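Local coordinates for PbSGBP-B lipoprotein (Prevotella bryantii B14, PDB 6D2Y) that probably binds polysaccharide at the cell surface as a lipoprotein encoded in a polysaccharide utilization locus, at residues E103-V108 with V128-P133; A327-I332 with S437-G442. All blocks are in the same frame, centred on the assembly; numbering follows the deposited sequence.

Interaction 1: residues E103-V108 with V128-P133; sequences EIPSVV and VTISAP
Ile130 pushes its CD1 methyl into the angle between Ile104 and the ring of Pro105, two residues of the loop that runs from strand 95-99 to strand 111-116. The contact sits at the junction of two beta-sheet domains. Residues 128-133 take the chain out of strand 121-129 and on to strand 134-138, the first strand of an IPT/TIG-type, immunoglobulin-like sandwich, and Ile130 is the linker side chain that makes the direct contacts with the 103-108 loop. Its CG1 branch starts beside the backbone N and bends again at chi2 (-75°), which sends CD1 toward the loop.

There CD1 lies 4.1 Å from CG1 of Ile104. The two isoleucine side chains meet at a slant, and CD1 of Ile130 touches the middle of the Ile104 side chain, not its end. CD1 of Ile130 also comes within 4.1 Å of CD of Pro105, the ring carbon next to the proline nitrogen. Two residues back along the chain, Val128 adds a methyl: its CG1 is 4.0 Å from CD1 of Ile130. Pro105 and Ile130 are buried, while Ile104 stays partly open to solvent.

Both sides also touch the domain that follows. Ile104 rests on Lys184 and Ile130 on Tyr207, and the loop's carbonyls at Pro105 and Val108 accept hydrogen bonds from Tyr159 OH and Asn161 ND2. The patch therefore belongs to an interdomain seam, with apolar packing at its centre and backbone-directed polar bonds beside it.

Past Ile130 the linker makes a small bond of its own: Ser131 OG donates to Ala132 O at 3.3 Å, approaching in the carbonyl plane on a lone pair, with a C=O...OG angle of 127°.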
ATOM      1  N   GLU A 103      -6.401 -11.117 -23.555  1.00 61.61           N
ATOM      2  CA  GLU A 103      -5.465 -10.002 -23.577  1.00 63.89           C
ATOM      3  C   GLU A 103      -6.192  -8.662 -23.584  1.00 60.04           C
ATOM      4  O   GLU A 103      -7.260  -8.517 -24.186  1.00 62.93           O
ATOM      5  CB  GLU A 103      -4.546 -10.105 -24.792  1.00 69.41           C
ATOM      6  CG  GLU A 103      -3.547 -11.243 -24.701  1.00 76.78           C
ATOM      7  CD  GLU A 103      -2.747 -11.207 -23.413  1.00 86.06           C
ATOM      8  OE1 GLU A 103      -2.286 -10.111 -23.026  1.00 88.13           O
ATOM      9  OE2 GLU A 103      -2.584 -12.274 -22.785  1.00 89.74           O
ATOM     10  N   ILE A 104      -5.602  -7.687 -22.906  1.00 52.19           N
ATOM     11  CA  ILE A 104      -6.144  -6.324 -22.894  1.00 45.46           C
ATOM     12  C   ILE A 104      -5.958  -5.703 -24.277  1.00 44.74           C
ATOM     13  O   ILE A 104      -4.853  -5.778 -24.841  1.00 59.54           O
ATOM     14  CB  ILE A 104      -5.446  -5.488 -21.818  1.00 54.22           C
ATOM     15  CG1 ILE A 104      -6.062  -5.757 -20.443  1.00 56.10           C
ATOM     16  CG2 ILE A 104      -5.519  -4.001 -22.153  1.00 59.10           C
ATOM     17  CD1 ILE A 104      -5.058  -5.728 -19.316  1.00 50.49           C
ATOM     18  N   PRO A 105      -6.986  -5.094 -24.860  1.00 45.58           N
ATOM     19  CA  PRO A 105      -6.820  -4.478 -26.184  1.00 49.62           C
ATOM     20  C   PRO A 105      -5.971  -3.217 -26.113  1.00 49.73           C
ATOM     21  O   PRO A 105      -6.122  -2.395 -25.206  1.00 50.63           O
ATOM     22  CB  PRO A 105      -8.259  -4.162 -26.608  1.00 46.63           C
ATOM     23  CG  PRO A 105      -9.002  -4.008 -25.308  1.00 50.00           C
ATOM     24  CD  PRO A 105      -8.368  -4.986 -24.361  1.00 45.26           C
ATOM     25  N   SER A 106      -5.073  -3.066 -27.093  1.00 47.50           N
ATOM     26  CA  SER A 106      -4.212  -1.886 -27.140  1.00 58.25           C
ATOM     27  C   SER A 106      -4.933  -0.690 -27.751  1.00 54.20           C
ATOM     28  O   SER A 106      -4.753   0.443 -27.297  1.00 55.56           O
ATOM     29  CB  SER A 106      -2.934  -2.190 -27.922  1.00 63.50           C
ATOM     30  OG  SER A 106      -2.046  -2.978 -27.145  1.00 72.39           O
ATOM     31  N   VAL A 107      -5.738  -0.913 -28.789  1.00 50.47           N
ATOM     32  CA  VAL A 107      -6.616   0.103 -29.360  1.00 48.18           C
ATOM     33  C   VAL A 107      -8.047  -0.400 -29.189  1.00 46.65           C
ATOM     34  O   VAL A 107      -8.415  -1.457 -29.716  1.00 41.63           O
ATOM     35  CB  VAL A 107      -6.274   0.398 -30.829  1.00 57.75           C
ATOM     36  CG1 VAL A 107      -6.115  -0.887 -31.617  1.00 66.27           C
ATOM     37  CG2 VAL A 107      -7.355   1.289 -31.455  1.00 60.03           C
ATOM     38  N   VAL A 108      -8.842   0.322 -28.403  1.00 39.58           N
ATOM     39  CA  VAL A 108     -10.200  -0.088 -28.065  1.00 43.44           C
ATOM     40  C   VAL A 108     -11.180   0.691 -28.929  1.00 48.68           C
ATOM     41  O   VAL A 108     -11.105   1.922 -29.023  1.00 47.38           O
ATOM     42  CB  VAL A 108     -10.480   0.113 -26.563  1.00 44.36           C
ATOM     43  CG1 VAL A 108     -10.139   1.527 -26.117  1.00 50.51           C
ATOM     44  CG2 VAL A 108     -11.936  -0.205 -26.233  1.00 47.19           C
ATOM     45  N   VAL A 128     -15.807  -4.745 -24.331  1.00 45.71           N
ATOM     46  CA  VAL A 128     -15.059  -5.731 -23.562  1.00 50.09           C
ATOM     47  C   VAL A 128     -14.781  -5.114 -22.198  1.00 52.11           C
ATOM     48  O   VAL A 128     -14.035  -4.134 -22.089  1.00 49.50           O
ATOM     49  CB  VAL A 128     -13.763  -6.145 -24.270  1.00 49.90           C
ATOM     50  CG1 VAL A 128     -12.894  -6.976 -23.337  1.00 48.76           C
ATOM     51  CG2 VAL A 128     -14.081  -6.919 -25.542  1.00 44.51           C
ATOM     52  N   THR A 129     -15.389  -5.679 -21.160  1.00 48.28           N
ATOM     53  CA  THR A 129     -15.272  -5.122 -19.818  1.00 45.54           C
ATOM     54  C   THR A 129     -13.889  -5.411 -19.249  1.00 48.69           C
ATOM     55  O   THR A 129     -13.459  -6.567 -19.193  1.00 57.42           O
ATOM     56  CB  THR A 129     -16.360  -5.699 -18.914  1.00 50.85           C
ATOM     57  OG1 THR A 129     -17.597  -5.022 -19.168  1.00 58.41           O
ATOM     58  CG2 THR A 129     -15.986  -5.529 -17.448  1.00 49.38           C
ATOM     59  N   ILE A 130     -13.192  -4.356 -18.835  1.00 50.24           N
ATOM     60  CA  ILE A 130     -11.871  -4.459 -18.230  1.00 49.02           C
ATOM     61  C   ILE A 130     -11.953  -3.916 -16.811  1.00 56.82           C
ATOM     62  O   ILE A 130     -12.733  -3.002 -16.521  1.00 54.50           O
ATOM     63  CB  ILE A 130     -10.806  -3.704 -19.056  1.00 51.44           C
ATOM     64  CG1 ILE A 130     -10.821  -4.181 -20.510  1.00 50.42           C
ATOM     65  CG2 ILE A 130      -9.417  -3.887 -18.459  1.00 50.33           C
ATOM     66  CD1 ILE A 130     -10.187  -5.539 -20.716  1.00 59.32           C
ATOM     67  N   SER A 131     -11.150  -4.495 -15.922  1.00 62.40           N
ATOM     68  CA  SER A 131     -11.144  -4.075 -14.528  1.00 64.42           C
ATOM     69  C   SER A 131     -10.791  -2.597 -14.405  1.00 56.76           C
ATOM     70  O   SER A 131      -9.975  -2.068 -15.164  1.00 50.41           O
ATOM     71  CB  SER A 131     -10.152  -4.921 -13.729  1.00 70.64           C
ATOM     72  OG  SER A 131     -10.148  -4.547 -12.364  1.00 76.22           O
ATOM     73  N   ALA A 132     -11.429  -1.931 -13.443  1.00 54.93           N
ATOM     74  CA  ALA A 132     -11.115  -0.550 -13.128  1.00 54.92           C
ATOM     75  C   ALA A 132      -9.698  -0.451 -12.565  1.00 48.11           C
ATOM     76  O   ALA A 132      -9.123  -1.453 -12.134  1.00 56.13           O
ATOM     77  CB  ALA A 132     -12.129   0.000 -12.126  1.00 57.75           C
ATOM     78  N   PRO A 133      -9.105   0.745 -12.569  1.00 46.64           N
ATOM     79  CA  PRO A 133      -7.744   0.879 -12.036  1.00 50.48           C
ATOM     80  C   PRO A 133      -7.692   0.536 -10.556  1.00 62.82           C
ATOM     81  O   PRO A 133      -8.621   0.820  -9.798  1.00 63.28           O
ATOM     82  CB  PRO A 133      -7.407   2.355 -12.280  1.00 50.48           C
ATOM     83  CG  PRO A 133      -8.327   2.787 -13.360  1.00 50.54           C
ATOM     84  CD  PRO A 133      -9.588   2.011 -13.150  1.00 50.26           C
TER

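Interaction 2: residues A327-I332 with S437-G442; sequences AGPMQI and SVLPDG
Leu439 leans over the start of strand 330-335 and divides its two methyls between neighbours. CD2 packs on CG of Pro329 at 4.3 Å, while CD1 comes to 4.4 Å from NE2 of Gln331. Its CG starts beside the backbone N, but chi2 (140°) lies well away from a staggered position, a twist that spreads the fork over both residues. Gln331 starts off across the line to the loop, and its extended chi2 (-157°) brings the amide end nearer, alongside Leu439. The amide is pinned elsewhere: OE1 accepts from Arg371 NH1 and NE2 donates to Ile429 O.

Pro329, just before the strand, and Gln331 within it point to the same face of an antiparallel sheet of the beta-sandwich, where Ile373 of strand 372-374 touches both as well as Leu439. Met330, a selenomethionine, and Ile332 face the other way, toward strand 311-318 in the opposing sheet. Leu439 of the 437-442 loop covers a patch of the face turned away from strand 311-318.

Further along, Gly442, having no side chain, brings its backbone close to Ala327. Their CA atoms are 4.2 Å apart, and CB of Ala327 rests 3.9 Å from CA of Gly442.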
ATOM      1  N   ALA A 327      21.058  -5.165   7.355  1.00 51.45           N
ATOM      2  CA  ALA A 327      20.923  -6.171   8.398  1.00 56.73           C
ATOM      3  C   ALA A 327      20.043  -5.622   9.508  1.00 58.98           C
ATOM      4  O   ALA A 327      19.866  -4.411   9.649  1.00 57.89           O
ATOM      5  CB  ALA A 327      22.285  -6.598   8.956  1.00 59.37           C
ATOM      6  N   GLY A 328      19.491  -6.534  10.297  1.00 60.65           N
ATOM      7  CA  GLY A 328      18.698  -6.155  11.437  1.00 59.28           C
ATOM      8  C   GLY A 328      17.295  -5.756  11.053  1.00 59.74           C
ATOM      9  O   GLY A 328      17.034  -4.627  10.622  1.00 59.02           O
ATOM     10  N   PRO A 329      16.361  -6.688  11.205  1.00 62.33           N
ATOM     11  CA  PRO A 329      14.979  -6.412  10.810  1.00 63.08           C
ATOM     12  C   PRO A 329      14.351  -5.355  11.703  1.00 58.77           C
ATOM     13  O   PRO A 329      14.572  -5.321  12.916  1.00 58.71           O
ATOM     14  CB  PRO A 329      14.286  -7.768  10.978  1.00 63.31           C
ATOM     15  CG  PRO A 329      15.391  -8.783  11.064  1.00 61.09           C
ATOM     16  CD  PRO A 329      16.530  -8.059  11.712  1.00 56.87           C
HETATM   17  N   MSE A 330      13.486  -4.549  11.142  1.00 54.03           N
HETATM   18  CA  MSE A 330      12.839  -3.512  11.849  1.00 49.14           C
HETATM   19  C   MSE A 330      11.596  -3.965  12.476  1.00 51.12           C
HETATM   20  O   MSE A 330      10.614  -4.123  11.824  1.00 50.34           O
HETATM   21  CB  MSE A 330      12.494  -2.411  10.875  1.00 48.01           C
HETATM   22  CG  MSE A 330      11.945  -1.167  11.541  1.00 47.88           C
HETATM   23 SE   MSE A 330      11.297   0.294  10.472  0.59 49.63          SE
HETATM   24  CE  MSE A 330      12.917   0.996   9.797  1.00 56.02           C
ATOM     25  N   GLN A 331      11.608  -4.117  13.767  1.00 50.70           N
ATOM     26  CA  GLN A 331      10.434  -4.550  14.512  1.00 54.00           C
ATOM     27  C   GLN A 331       9.699  -3.313  15.013  1.00 50.79           C
ATOM     28  O   GLN A 331      10.261  -2.516  15.773  1.00 52.29           O
ATOM     29  CB  GLN A 331      10.824  -5.473  15.667  1.00 55.50           C
ATOM     30  CG  GLN A 331      11.741  -6.608  15.228  1.00 60.67           C
ATOM     31  CD  GLN A 331      11.711  -7.806  16.158  1.00 62.78           C
ATOM     32  OE1 GLN A 331      10.779  -7.977  16.944  1.00 63.02           O
ATOM     33  NE2 GLN A 331      12.729  -8.655  16.058  1.00 61.90           N
ATOM     34  N   ILE A 332       8.464  -3.140  14.562  1.00 50.16           N
ATOM     35  CA  ILE A 332       7.618  -2.026  14.971  1.00 52.67           C
ATOM     36  C   ILE A 332       6.578  -2.588  15.932  1.00 55.21           C
ATOM     37  O   ILE A 332       5.671  -3.318  15.519  1.00 52.43           O
ATOM     38  CB  ILE A 332       6.971  -1.340  13.761  1.00 47.50           C
ATOM     39  CG1 ILE A 332       8.043  -0.968  12.734  1.00 44.71           C
ATOM     40  CG2 ILE A 332       6.193  -0.110  14.193  1.00 49.58           C
ATOM     41  CD1 ILE A 332       7.495  -0.641  11.363  1.00 43.95           C
ATOM     42  N   SER A 437      16.233 -18.915  16.048  1.00 92.52           N
ATOM     43  CA  SER A 437      15.699 -17.771  15.325  1.00 86.61           C
ATOM     44  C   SER A 437      15.309 -18.190  13.916  1.00 88.68           C
ATOM     45  O   SER A 437      15.991 -19.005  13.288  1.00 90.86           O
ATOM     46  CB  SER A 437      16.710 -16.621  15.268  1.00 82.40           C
ATOM     47  OG  SER A 437      16.148 -15.485  14.634  1.00 79.97           O
ATOM     48  N   VAL A 438      14.208 -17.620  13.428  1.00 85.65           N
ATOM     49  CA  VAL A 438      13.679 -17.939  12.107  1.00 84.21           C
ATOM     50  C   VAL A 438      14.041 -16.812  11.147  1.00 84.39           C
ATOM     51  O   VAL A 438      14.284 -17.046   9.957  1.00 87.94           O
ATOM     52  CB  VAL A 438      12.157 -18.175  12.170  1.00 83.21           C
ATOM     53  CG1 VAL A 438      11.488 -17.855  10.841  1.00 85.00           C
ATOM     54  CG2 VAL A 438      11.867 -19.613  12.578  1.00 87.70           C
ATOM     55  N   LEU A 439      14.099 -15.586  11.662  1.00 81.48           N
ATOM     56  CA  LEU A 439      14.526 -14.464  10.844  1.00 74.66           C
ATOM     57  C   LEU A 439      15.968 -14.669  10.381  1.00 70.34           C
ATOM     58  O   LEU A 439      16.737 -15.393  11.020  1.00 74.22           O
ATOM     59  CB  LEU A 439      14.401 -13.152  11.617  1.00 72.28           C
ATOM     60  CG  LEU A 439      12.993 -12.781  12.084  1.00 71.52           C
ATOM     61  CD1 LEU A 439      13.022 -12.193  13.488  1.00 74.41           C
ATOM     62  CD2 LEU A 439      12.321 -11.832  11.099  1.00 69.94           C
ATOM     63  N   PRO A 440      16.356 -14.050   9.263  1.00 67.75           N
ATOM     64  CA  PRO A 440      17.673 -14.332   8.681  1.00 75.66           C
ATOM     65  C   PRO A 440      18.739 -13.308   9.034  1.00 68.27           C
ATOM     66  O   PRO A 440      18.438 -12.191   9.471  1.00 61.56           O
ATOM     67  CB  PRO A 440      17.389 -14.318   7.175  1.00 77.77           C
ATOM     68  CG  PRO A 440      16.180 -13.413   7.020  1.00 68.41           C
ATOM     69  CD  PRO A 440      15.539 -13.213   8.371  1.00 60.96           C
ATOM     70  N   ASP A 441      19.996 -13.693   8.835  1.00 70.36           N
ATOM     71  CA  ASP A 441      21.120 -12.784   8.962  1.00 73.31           C
ATOM     72  C   ASP A 441      21.191 -11.860   7.749  1.00 79.00           C
ATOM     73  O   ASP A 441      20.567 -12.097   6.711  1.00 80.16           O
ATOM     74  CB  ASP A 441      22.426 -13.566   9.104  1.00 79.08           C
ATOM     75  CG  ASP A 441      22.560 -14.243  10.451  1.00 86.07           C
ATOM     76  OD1 ASP A 441      21.721 -13.980  11.339  1.00 85.00           O
ATOM     77  OD2 ASP A 441      23.503 -15.044  10.620  1.00 88.60           O
ATOM     78  N   GLY A 442      21.973 -10.794   7.887  1.00 77.47           N
ATOM     79  CA  GLY A 442      22.203  -9.849   6.819  1.00 70.59           C
ATOM     80  C   GLY A 442      23.688  -9.668   6.567  1.00 70.16           C
ATOM     81  O   GLY A 442      24.501 -10.560   6.815  1.00 76.63           O
TER

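The two contacts lie on opposite sides of the chain's centre, their own centres 42 Å apart and their nearest atoms about 27 Å apart, with no direct touch. Along the chain both segments of interaction 1 come first, at the junction of the first two domains, and both of interaction 2 follow in the C-terminal xyloglucan-binding-type domain. They share no strand or sheet. Interaction 1 joins a loop to an interdomain linker, whereas interaction 2 lays a loop between strands 423-428 and 449-458 over the sheet containing 330-335. Neither is at the magnesium site; interaction 1 lies where two domains meet, interaction 2 within the domain that probably binds glycan.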